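Local coordinates for acyl-CoA dehydrogenase domain protein Tcur3481 (Thermomonospora curvata, PDB 6WY9) that probably acts as an acyl-CoA dehydrogenase-family flavoprotein and binds FAD, here modelled in its reduced form, at residues Leu216-Thr219 with Leu220-Arg224; His240-Ala243 with Ser244-Glu248; Ala297-Ala300 with Lys301-Asp305; Tyr328-His331 with Arg332-Leu335. All blocks are in the same frame, centred on the assembly; numbering follows the deposited sequence.

Contact 1: residues Leu216-Thr219 with Leu220-Arg224; sequences LPWT and LDVAR
Leu-220 sits one helical turn beyond Leu-216, and the two side chains meet at their branch ends, CD1 of Leu-216 lying 3.9 Å from CD1 of Leu-220. The isobutyl group of Leu-220 also rides over the backbone of the preceding turn, its CG 3.4 Å from the carbonyl O of Leu-216, the same oxygen that accepts the amide of Leu-220 at 2.9 Å between N and O. Four consecutive i to i+4 bonds of this kind run from Leu-216 to Ala-223, marking the regular alpha-helix near the start of 215-248, the long helix that opens the C-terminal helical domain of the acyl-CoA dehydrogenase fold. In the last of them O of Thr-219 accepts N of Ala-223 at 2.8 Å, and CB of Ala-223 lies 3.3 Å from that same O of Thr-219. Val-222 repeats the i+4 pairing with an aromatic partner. With CG of Trp-218 anti to the backbone N (chi1 -167°), the indole swings along the helix and one face is covered by CG2 of Val-222, a CH-pi contact 3.6 Å from CG2 to the six-membered ring centroid and only 6° off the ring normal. Thr-219 faces Val-92 and Ala-96 of helix 87-100, its OG1 hydrogen-bonded to O of Ala-215.

Contact 2: residues His240-Ala243 with Ser244-Glu248; sequences HITA and SYLKE
With CG2 of Thr-242 turned anti to its own nitrogen and CG of Leu-246 set beside the backbone N (chi1 -65°), the two side chains run next to each other in the same direction, one turn apart. Their methyls meet at 3.7 Å, CG2 of Thr-242 against CD1 of Leu-246, while CG of Leu-246 lies 3.2 Å from the carbonyl O of Thr-242. The hydroxyl of Thr-242 is engaged backwards along the helix, by a hydrogen bond to the carbonyl O of Ala-238. OG of Ser-244 makes a weak 3.3 Å bond to the carbonyl O of His-240, an acceptor already used by the amide N of Ser-244 at 3.1 Å. This is the C-terminal part of helix 215-248, packed on helices 260-288 and 295-319. Here Tyr-245 stacks on His-319 of the flavin pocket, its side chain about 5 Å from the bound reduced FAD at the nearest atoms. Toward the C-terminal end the bond from N of Lys-247 to O of Ala-243 is longer, 3.3 Å, and more bent, with an N-H...O angle of 139°. NZ of Lys-247 bonds to the backbone of another protein chain. Both hydroxyls are thus spent on carbonyls of the preceding turn, and methyls do the packing between helices and against that chain.

Contact 3: residues Ala297-Ala300 with Lys301-Asp305; sequences ALVA and KWWAD
Val-299 and Trp-303 form an i to i+4 pair on a buried part of helix 295-319, in the C-terminal helical domain of the acyl-CoA dehydrogenase fold. The apolar contact between them runs side by side: CG1 of Val-299 comes in the plane of the indole, at its edge, 4.0 Å from CD1 of Trp-303. Both residues pack on Cys-279 of helix 260-288, and NE1 of Trp-303 is hydrogen-bonded to the backbone of another protein chain. The aromatic contact joins successive residues, for CZ3 of Trp-302 stands 3.6 Å above the centre of the Trp-303 ring while NE1 of Trp-303 lies at the edge of the Trp-302 ring. Backbone hydrogen bonds bind the two segments together, the most linear being N of Trp-303 to O of Val-299, at 3.0 Å and 175°. Among charged groups, Lys-301 spans a turn to Asp-305. Its chain starts anti to the backbone N (chi1 -179°) and then bends at chi2 and chi4, which carries the ammonium forward, one turn on, to the carboxylate; the ammonium is also hydrogen-bonded to the carbonyl O of Thr-343, so both residues hold it. In the resulting salt bridge, NZ of Lys-301 meets the syn lone pair of OD1 of Asp-305 at 2.9 Å.

Contact 4: residues Tyr328-His331 with Arg332-Leu335; sequences YPIH and RYFL
His-331 and Arg-332 lie side by side, the imidazole beneath the methylene CG of Arg-332, which sits 3.8 Å from the ring centroid and over its face in a CH-pi contact. A chi1 of 73° sets CG of His-331 between the backbone N and the carbonyl carbon and folds the ring back over its own backbone; in that place ND1 of His-331 gives a weak bond to O of Tyr-328, 2.7 Å away. The carbonyl O of Pro-329 has two donors: the amide N of Arg-332 at 3.2 Å, approaching from above the carbonyl plane, and a water at 2.8 Å from it. That water accepts from NH2 of Arg-332, also at 2.8 Å, at the guanidinium edge, while NE of Arg-332 forms a salt bridge with Glu-33. Near the start of helix 330-340, in the C-terminal helical domain of the acyl-CoA dehydrogenase fold, O of Ile-330 takes weak bonds from the amides of Tyr-333 and Phe-334; N of Leu-335 then bonds O of His-331 at 3.0 Å. The hydroxyl of Tyr-333 is bonded to O of Arg-80, and His-331 and Leu-335 pack on another protein chain. Charge thus ties Arg-332 to helix 26-33, while the water closes a loop back to Pro-329 and holds the guanidinium over the turn.

In the fold
Contacts 1 to 3 are i to i+4 or closer pairings within helices of one helical domain, and contact 4 takes in the loop that leads into another of them. Contacts 1 and 2 share helix 215-248, with centres 36 Å apart on opposite sides of the chain's centre. Contact 3 packs on contact 1, centres 13 Å apart, where Arg-224 and Asp-221 meet Leu-298 and Ala-297. Contact 2 likewise meets contact 4, 14 Å between centres: Ile-241 touches Tyr-333 and Tyr-245 touches Tyr-328. Contact 2 borders the flavin site through Tyr-245; contact 4 stands behind it, the side chain of Ile-330 about 11 Å from the bound reduced FAD at the nearest atoms, whereas contacts 1 and 3 lie away from it.

Contact 1: residues Leu216-Thr219 with Leu220-Arg224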
loop_
_atom_site.group_PDB
_atom_site.type_symbol
_atom_site.label_atom_id
_atom_site.label_comp_id
_atom_site.label_asym_id
_atom_site.label_seq_id
_atom_site.Cartn_x
_atom_site.Cartn_y
_atom_site.Cartn_z
ATOM N N LEU B 216 -26.049 -23.687 -1.242
ATOM C CA LEU B 216 -25.726 -22.244 -1.182
ATOM C C LEU B 216 -24.271 -22.020 -0.821
ATOM O O LEU B 216 -23.555 -21.352 -1.594
ATOM C CB LEU B 216 -26.663 -21.531 -0.202
ATOM C CG LEU B 216 -26.298 -20.030 -0.078
ATOM C CD1 LEU B 216 -26.200 -19.356 -1.424
ATOM C CD2 LEU B 216 -27.257 -19.217 0.828
ATOM N N PRO B 217 -23.760 -22.514 0.313
ATOM C CA PRO B 217 -22.344 -22.234 0.620
ATOM C C PRO B 217 -21.416 -22.830 -0.421
ATOM O O PRO B 217 -20.390 -22.231 -0.743
ATOM C CB PRO B 217 -22.128 -22.854 2.013
ATOM C CG PRO B 217 -23.450 -23.598 2.363
ATOM C CD PRO B 217 -24.352 -23.551 1.181
ATOM N N TRP B 218 -21.761 -24.003 -0.973
ATOM C CA TRP B 218 -20.954 -24.577 -2.047
ATOM C C TRP B 218 -20.919 -23.654 -3.265
ATOM O O TRP B 218 -19.856 -23.400 -3.860
ATOM C CB TRP B 218 -21.521 -25.931 -2.424
ATOM C CG TRP B 218 -20.659 -26.745 -3.261
ATOM C CD1 TRP B 218 -19.730 -27.647 -2.838
ATOM C CD2 TRP B 218 -20.668 -26.805 -4.687
ATOM N NE1 TRP B 218 -19.141 -28.259 -3.919
ATOM C CE2 TRP B 218 -19.699 -27.758 -5.068
ATOM C CE3 TRP B 218 -21.390 -26.143 -5.680
ATOM C CZ2 TRP B 218 -19.439 -28.069 -6.401
ATOM C CZ3 TRP B 218 -21.129 -26.458 -7.010
ATOM C CH2 TRP B 218 -20.168 -27.415 -7.354
ATOM N N THR B 219 -22.084 -23.164 -3.667
ATOM C CA THR B 219 -22.123 -22.333 -4.856
ATOM C C THR B 219 -21.364 -21.027 -4.630
ATOM O O THR B 219 -20.686 -20.535 -5.534
ATOM C CB THR B 219 -23.579 -22.094 -5.272
ATOM O OG1 THR B 219 -24.177 -23.350 -5.571
ATOM C CG2 THR B 219 -23.640 -21.243 -6.540
ATOM N N LEU B 220 -21.421 -20.475 -3.420
ATOM C CA LEU B 220 -20.672 -19.247 -3.152
ATOM C C LEU B 220 -19.161 -19.483 -3.237
ATOM O O LEU B 220 -18.425 -18.656 -3.788
ATOM C CB LEU B 220 -21.068 -18.678 -1.787
ATOM C CG LEU B 220 -22.508 -18.160 -1.668
ATOM C CD1 LEU B 220 -22.842 -17.900 -0.212
ATOM C CD2 LEU B 220 -22.732 -16.894 -2.498
ATOM N N ASP B 221 -18.672 -20.601 -2.691
ATOM C CA ASP B 221 -17.245 -20.910 -2.816
ATOM C C ASP B 221 -16.814 -21.103 -4.275
ATOM O O ASP B 221 -15.744 -20.629 -4.693
ATOM C CB ASP B 221 -16.922 -22.153 -2.008
ATOM C CG ASP B 221 -16.764 -21.838 -0.534
ATOM O OD1 ASP B 221 -16.662 -20.633 -0.192
ATOM O OD2 ASP B 221 -16.733 -22.788 0.257
ATOM N N VAL B 222 -17.613 -21.830 -5.049
ATOM C CA VAL B 222 -17.301 -22.040 -6.459
ATOM C C VAL B 222 -17.346 -20.726 -7.224
ATOM O O VAL B 222 -16.485 -20.459 -8.072
ATOM C CB VAL B 222 -18.269 -23.063 -7.068
ATOM C CG1 VAL B 222 -18.148 -23.050 -8.626
ATOM C CG2 VAL B 222 -18.026 -24.434 -6.475
ATOM N N ALA B 223 -18.371 -19.902 -6.970
ATOM C CA ALA B 223 -18.475 -18.616 -7.672
ATOM C C ALA B 223 -17.293 -17.706 -7.345
ATOM O O ALA B 223 -16.788 -16.987 -8.224
ATOM C CB ALA B 223 -19.772 -17.899 -7.293
ATOM N N ARG B 224 -16.886 -17.680 -6.071
ATOM C CA ARG B 224 -15.709 -16.897 -5.686
ATOM C C ARG B 224 -14.475 -17.373 -6.444
ATOM O O ARG B 224 -13.656 -16.557 -6.920
ATOM C CB ARG B 224 -15.475 -17.000 -4.173
ATOM C CG ARG B 224 -16.512 -16.218 -3.310
ATOM C CD ARG B 224 -16.305 -16.386 -1.789
ATOM N NE ARG B 224 -17.252 -15.560 -0.991
ATOM C CZ ARG B 224 -18.067 -16.022 -0.040
ATOM N NH1 ARG B 224 -18.085 -17.332 0.258
ATOM N NH2 ARG B 224 -18.877 -15.172 0.624
#

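Contact 2: residues His240-Ala243 with Ser244-Glu248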
loop_
_atom_site.group_PDB
_atom_site.type_symbol
_atom_site.label_atom_id
_atom_site.label_comp_id
_atom_site.label_asym_id
_atom_site.label_seq_id
_atom_site.Cartn_x
_atom_site.Cartn_y
_atom_site.Cartn_z
ATOM N N HIS B 240 0.011 -7.978 -20.137
ATOM C CA HIS B 240 0.633 -8.279 -21.421
ATOM C C HIS B 240 0.509 -7.092 -22.376
ATOM O O HIS B 240 1.495 -6.677 -22.994
ATOM C CB HIS B 240 0.027 -9.548 -22.031
ATOM C CG HIS B 240 0.657 -9.933 -23.343
ATOM N ND1 HIS B 240 1.900 -10.526 -23.429
ATOM C CD2 HIS B 240 0.236 -9.768 -24.618
ATOM C CE1 HIS B 240 2.210 -10.722 -24.702
ATOM N NE2 HIS B 240 1.218 -10.266 -25.443
ATOM N N ILE B 241 -0.689 -6.513 -22.485
ATOM C CA ILE B 241 -0.900 -5.397 -23.412
ATOM C C ILE B 241 -0.028 -4.208 -23.015
ATOM O O ILE B 241 0.567 -3.522 -23.862
ATOM C CB ILE B 241 -2.394 -4.994 -23.418
ATOM C CG1 ILE B 241 -3.247 -6.025 -24.168
ATOM C CG2 ILE B 241 -2.580 -3.536 -24.040
ATOM C CD1 ILE B 241 -4.726 -5.907 -23.718
ATOM N N THR B 242 0.034 -3.945 -21.710
ATOM C CA THR B 242 0.765 -2.799 -21.185
ATOM C C THR B 242 2.277 -2.955 -21.401
ATOM O O THR B 242 2.960 -2.001 -21.808
ATOM C CB THR B 242 0.425 -2.655 -19.696
ATOM O OG1 THR B 242 -0.989 -2.459 -19.589
ATOM C CG2 THR B 242 1.137 -1.400 -19.123
ATOM N N ALA B 243 2.803 -4.167 -21.144
ATOM C CA ALA B 243 4.209 -4.469 -21.412
ATOM C C ALA B 243 4.563 -4.206 -22.878
ATOM O O ALA B 243 5.602 -3.591 -23.185
ATOM C CB ALA B 243 4.506 -5.929 -21.044
ATOM N N SER B 244 3.738 -4.723 -23.809
ATOM C CA SER B 244 3.983 -4.477 -25.229
ATOM C C SER B 244 3.955 -2.990 -25.545
ATOM O O SER B 244 4.765 -2.499 -26.345
ATOM C CB SER B 244 2.931 -5.200 -26.101
ATOM O OG SER B 244 2.966 -6.612 -25.914
ATOM N N TYR B 245 2.951 -2.278 -25.034
ATOM C CA TYR B 245 2.832 -0.855 -25.332
ATOM C C TYR B 245 4.068 -0.082 -24.835
ATOM O O TYR B 245 4.606 0.773 -25.553
ATOM C CB TYR B 245 1.548 -0.277 -24.695
ATOM C CG TYR B 245 1.381 1.202 -24.972
ATOM C CD1 TYR B 245 0.958 1.623 -26.214
ATOM C CD2 TYR B 245 1.649 2.171 -23.995
ATOM C CE1 TYR B 245 0.809 2.985 -26.522
ATOM C CE2 TYR B 245 1.496 3.559 -24.289
ATOM C CZ TYR B 245 1.092 3.950 -25.537
ATOM O OH TYR B 245 0.928 5.280 -25.860
ATOM N N LEU B 246 4.548 -0.390 -23.620
ATOM C CA LEU B 246 5.667 0.348 -23.030
ATOM C C LEU B 246 7.005 0.065 -23.747
ATOM O O LEU B 246 7.974 0.821 -23.555
ATOM C CB LEU B 246 5.784 0.024 -21.516
ATOM C CG LEU B 246 4.568 0.502 -20.686
ATOM C CD1 LEU B 246 4.523 -0.027 -19.216
ATOM C CD2 LEU B 246 4.529 2.015 -20.692
ATOM N N LYS B 247 7.085 -1.017 -24.527
ATOM C CA LYS B 247 8.250 -1.209 -25.387
ATOM C C LYS B 247 8.223 -0.263 -26.574
ATOM O O LYS B 247 9.277 0.078 -27.101
ATOM C CB LYS B 247 8.321 -2.643 -25.913
ATOM C CG LYS B 247 8.445 -3.695 -24.815
ATOM C CD LYS B 247 8.205 -5.124 -25.361
ATOM C CE LYS B 247 8.231 -6.080 -24.179
ATOM N NZ LYS B 247 7.794 -7.452 -24.493
ATOM N N GLU B 248 7.023 0.075 -27.062
ATOM C CA GLU B 248 6.831 0.868 -28.278
ATOM C C GLU B 248 6.953 2.358 -27.992
ATOM O O GLU B 248 7.612 3.107 -28.731
ATOM C CB GLU B 248 5.427 0.601 -28.852
ATOM C CG GLU B 248 5.160 -0.820 -29.388
ATOM C CD GLU B 248 3.669 -1.070 -29.675
ATOM O OE1 GLU B 248 2.822 -0.165 -29.461
ATOM O OE2 GLU B 248 3.340 -2.198 -30.093
#

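Contact 3: residues Ala297-Ala300 with Lys301-Asp305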
loop_
_atom_site.group_PDB
_atom_site.type_symbol
_atom_site.label_atom_id
_atom_site.label_comp_id
_atom_site.label_asym_id
_atom_site.label_seq_id
_atom_site.Cartn_x
_atom_site.Cartn_y
_atom_site.Cartn_z
ATOM N N ALA B 297 -11.123 -20.406 -0.833
ATOM C CA ALA B 297 -11.849 -19.652 -1.847
ATOM C C ALA B 297 -11.833 -18.157 -1.556
ATOM O O ALA B 297 -11.673 -17.345 -2.479
ATOM C CB ALA B 297 -13.284 -20.194 -1.951
ATOM N N LEU B 298 -11.970 -17.772 -0.271
ATOM C CA LEU B 298 -11.909 -16.369 0.111
ATOM C C LEU B 298 -10.521 -15.780 -0.088
ATOM O O LEU B 298 -10.405 -14.591 -0.422
ATOM C CB LEU B 298 -12.355 -16.193 1.575
ATOM C CG LEU B 298 -13.878 -16.042 1.773
ATOM C CD1 LEU B 298 -14.278 -16.214 3.262
ATOM C CD2 LEU B 298 -14.354 -14.658 1.214
ATOM N N VAL B 299 -9.464 -16.567 0.154
ATOM C CA VAL B 299 -8.109 -16.103 -0.132
ATOM C C VAL B 299 -7.952 -15.864 -1.631
ATOM O O VAL B 299 -7.437 -14.824 -2.054
ATOM C CB VAL B 299 -7.044 -17.101 0.393
ATOM C CG1 VAL B 299 -5.665 -16.783 -0.177
ATOM C CG2 VAL B 299 -6.948 -17.058 1.935
ATOM N N ALA B 300 -8.391 -16.821 -2.457
ATOM C CA ALA B 300 -8.288 -16.578 -3.897
ATOM C C ALA B 300 -9.077 -15.333 -4.280
ATOM O O ALA B 300 -8.599 -14.500 -5.052
ATOM C CB ALA B 300 -8.771 -17.790 -4.686
ATOM N N LYS B 301 -10.276 -15.178 -3.723
ATOM C CA LYS B 301 -11.131 -14.034 -4.061
ATOM C C LYS B 301 -10.541 -12.719 -3.566
ATOM O O LYS B 301 -10.637 -11.685 -4.252
ATOM C CB LYS B 301 -12.542 -14.267 -3.477
ATOM C CG LYS B 301 -13.570 -13.157 -3.778
ATOM C CD LYS B 301 -13.694 -12.930 -5.312
ATOM C CE LYS B 301 -14.984 -12.145 -5.652
ATOM N NZ LYS B 301 -15.200 -10.937 -4.772
ATOM N N TRP B 302 -9.945 -12.707 -2.359
ATOM C CA TRP B 302 -9.330 -11.461 -1.896
ATOM C C TRP B 302 -8.179 -11.046 -2.810
ATOM O O TRP B 302 -8.036 -9.858 -3.145
ATOM C CB TRP B 302 -8.829 -11.591 -0.443
ATOM C CG TRP B 302 -8.087 -10.324 -0.023
ATOM C CD1 TRP B 302 -8.657 -9.168 0.427
ATOM C CD2 TRP B 302 -6.669 -10.088 -0.059
ATOM N NE1 TRP B 302 -7.693 -8.224 0.700
ATOM C CE2 TRP B 302 -6.457 -8.767 0.423
ATOM C CE3 TRP B 302 -5.553 -10.873 -0.421
ATOM C CZ2 TRP B 302 -5.183 -8.204 0.557
ATOM C CZ3 TRP B 302 -4.262 -10.296 -0.302
ATOM C CH2 TRP B 302 -4.100 -8.960 0.161
ATOM N N TRP B 303 -7.324 -12.001 -3.201
ATOM C CA TRP B 303 -6.253 -11.681 -4.158
ATOM C C TRP B 303 -6.827 -11.100 -5.451
ATOM O O TRP B 303 -6.292 -10.123 -5.990
ATOM C CB TRP B 303 -5.409 -12.929 -4.448
ATOM C CG TRP B 303 -4.267 -13.027 -3.495
ATOM C CD1 TRP B 303 -4.144 -13.892 -2.431
ATOM C CD2 TRP B 303 -3.143 -12.152 -3.439
ATOM N NE1 TRP B 303 -2.989 -13.629 -1.746
ATOM C CE2 TRP B 303 -2.348 -12.564 -2.344
ATOM C CE3 TRP B 303 -2.712 -11.068 -4.231
ATOM C CZ2 TRP B 303 -1.147 -11.935 -2.003
ATOM C CZ3 TRP B 303 -1.500 -10.443 -3.919
ATOM C CH2 TRP B 303 -0.713 -10.883 -2.803
ATOM N N ALA B 304 -7.929 -11.690 -5.949
ATOM C CA ALA B 304 -8.627 -11.140 -7.117
ATOM C C ALA B 304 -9.088 -9.719 -6.853
ATOM O O ALA B 304 -8.941 -8.837 -7.713
ATOM C CB ALA B 304 -9.856 -12.010 -7.465
ATOM N N ASP B 305 -9.699 -9.501 -5.681
ATOM C CA ASP B 305 -10.321 -8.215 -5.371
ATOM C C ASP B 305 -9.275 -7.134 -5.173
ATOM O O ASP B 305 -9.521 -5.960 -5.478
ATOM C CB ASP B 305 -11.148 -8.294 -4.081
ATOM C CG ASP B 305 -12.296 -9.263 -4.180
ATOM O OD1 ASP B 305 -12.705 -9.562 -5.299
ATOM O OD2 ASP B 305 -12.788 -9.663 -3.104
#

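Contact 4: residues Tyr328-His331 with Arg332-Leu335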
loop_
_atom_site.group_PDB
_atom_site.type_symbol
_atom_site.label_atom_id
_atom_site.label_comp_id
_atom_site.label_asym_id
_atom_site.label_seq_id
_atom_site.Cartn_x
_atom_site.Cartn_y
_atom_site.Cartn_z
ATOM N N TYR B 328 -9.132 2.052 -27.818
ATOM C CA TYR B 328 -7.912 1.342 -27.476
ATOM C C TYR B 328 -8.285 0.281 -26.433
ATOM O O TYR B 328 -9.270 0.466 -25.719
ATOM C CB TYR B 328 -6.854 2.332 -26.938
ATOM C CG TYR B 328 -5.526 1.685 -26.544
ATOM C CD1 TYR B 328 -4.530 1.434 -27.514
ATOM C CD2 TYR B 328 -5.296 1.274 -25.215
ATOM C CE1 TYR B 328 -3.320 0.812 -27.167
ATOM C CE2 TYR B 328 -4.122 0.652 -24.828
ATOM C CZ TYR B 328 -3.121 0.419 -25.816
ATOM O OH TYR B 328 -1.939 -0.196 -25.461
ATOM N N PRO B 329 -7.586 -0.874 -26.363
ATOM C CA PRO B 329 -8.188 -2.014 -25.656
ATOM C C PRO B 329 -8.168 -1.947 -24.143
ATOM O O PRO B 329 -9.019 -2.578 -23.503
ATOM C CB PRO B 329 -7.365 -3.220 -26.147
ATOM C CG PRO B 329 -6.129 -2.626 -26.785
ATOM C CD PRO B 329 -6.572 -1.307 -27.341
ATOM N N ILE B 330 -7.185 -1.252 -23.554
ATOM C CA ILE B 330 -6.884 -1.543 -22.152
ATOM C C ILE B 330 -8.057 -1.146 -21.244
ATOM O O ILE B 330 -8.261 -1.768 -20.201
ATOM C CB ILE B 330 -5.570 -0.854 -21.704
ATOM C CG1 ILE B 330 -5.095 -1.422 -20.342
ATOM C CG2 ILE B 330 -5.761 0.699 -21.625
ATOM C CD1 ILE B 330 -4.562 -2.907 -20.429
ATOM N N HIS B 331 -8.843 -0.121 -21.614
ATOM C CA HIS B 331 -9.901 0.348 -20.708
ATOM C C HIS B 331 -10.914 -0.760 -20.373
ATOM O O HIS B 331 -11.561 -0.705 -19.324
ATOM C CB HIS B 331 -10.668 1.521 -21.313
ATOM C CG HIS B 331 -11.577 1.112 -22.433
ATOM N ND1 HIS B 331 -11.088 0.728 -23.674
ATOM C CD2 HIS B 331 -12.926 0.976 -22.505
ATOM C CE1 HIS B 331 -12.099 0.420 -24.472
ATOM N NE2 HIS B 331 -13.225 0.560 -23.787
ATOM N N ARG B 332 -11.087 -1.756 -21.250
ATOM C CA ARG B 332 -12.020 -2.840 -20.932
ATOM C C ARG B 332 -11.498 -3.698 -19.786
ATOM O O ARG B 332 -12.284 -4.204 -18.985
ATOM C CB ARG B 332 -12.291 -3.716 -22.172
ATOM C CG ARG B 332 -13.057 -2.969 -23.274
ATOM C CD ARG B 332 -13.795 -3.942 -24.223
ATOM N NE ARG B 332 -14.342 -3.205 -25.367
ATOM C CZ ARG B 332 -13.631 -2.754 -26.404
ATOM N NH1 ARG B 332 -14.244 -2.070 -27.381
ATOM N NH2 ARG B 332 -12.331 -2.999 -26.474
ATOM N N TYR B 333 -10.188 -3.907 -19.722
ATOM C CA TYR B 333 -9.604 -4.651 -18.602
ATOM C C TYR B 333 -9.834 -3.906 -17.296
ATOM O O TYR B 333 -10.195 -4.509 -16.274
ATOM C CB TYR B 333 -8.103 -4.864 -18.871
ATOM C CG TYR B 333 -7.932 -5.776 -20.067
ATOM C CD1 TYR B 333 -8.082 -5.288 -21.369
ATOM C CD2 TYR B 333 -7.707 -7.140 -19.888
ATOM C CE1 TYR B 333 -8.006 -6.153 -22.469
ATOM C CE2 TYR B 333 -7.607 -8.014 -20.987
ATOM C CZ TYR B 333 -7.762 -7.505 -22.264
ATOM O OH TYR B 333 -7.660 -8.375 -23.338
ATOM N N PHE B 334 -9.695 -2.573 -17.333
ATOM C CA PHE B 334 -10.042 -1.770 -16.158
ATOM C C PHE B 334 -11.502 -1.994 -15.750
ATOM O O PHE B 334 -11.808 -2.205 -14.563
ATOM C CB PHE B 334 -9.791 -0.268 -16.430
ATOM C CG PHE B 334 -10.100 0.569 -15.243
ATOM C CD1 PHE B 334 -9.295 0.499 -14.117
ATOM C CD2 PHE B 334 -11.251 1.342 -15.198
ATOM C CE1 PHE B 334 -9.605 1.234 -12.952
ATOM C CE2 PHE B 334 -11.561 2.083 -14.056
ATOM C CZ PHE B 334 -10.726 2.027 -12.922
ATOM N N LEU B 335 -12.428 -1.920 -16.724
ATOM C CA LEU B 335 -13.855 -2.057 -16.403
ATOM C C LEU B 335 -14.167 -3.451 -15.836
ATOM O O LEU B 335 -14.893 -3.574 -14.843
ATOM C CB LEU B 335 -14.728 -1.772 -17.637
ATOM C CG LEU B 335 -14.612 -0.358 -18.249
ATOM C CD1 LEU B 335 -15.537 -0.228 -19.461
ATOM C CD2 LEU B 335 -14.981 0.659 -17.130
HETATM O O HOH W 1 -10.481 -4.483 -24.984
#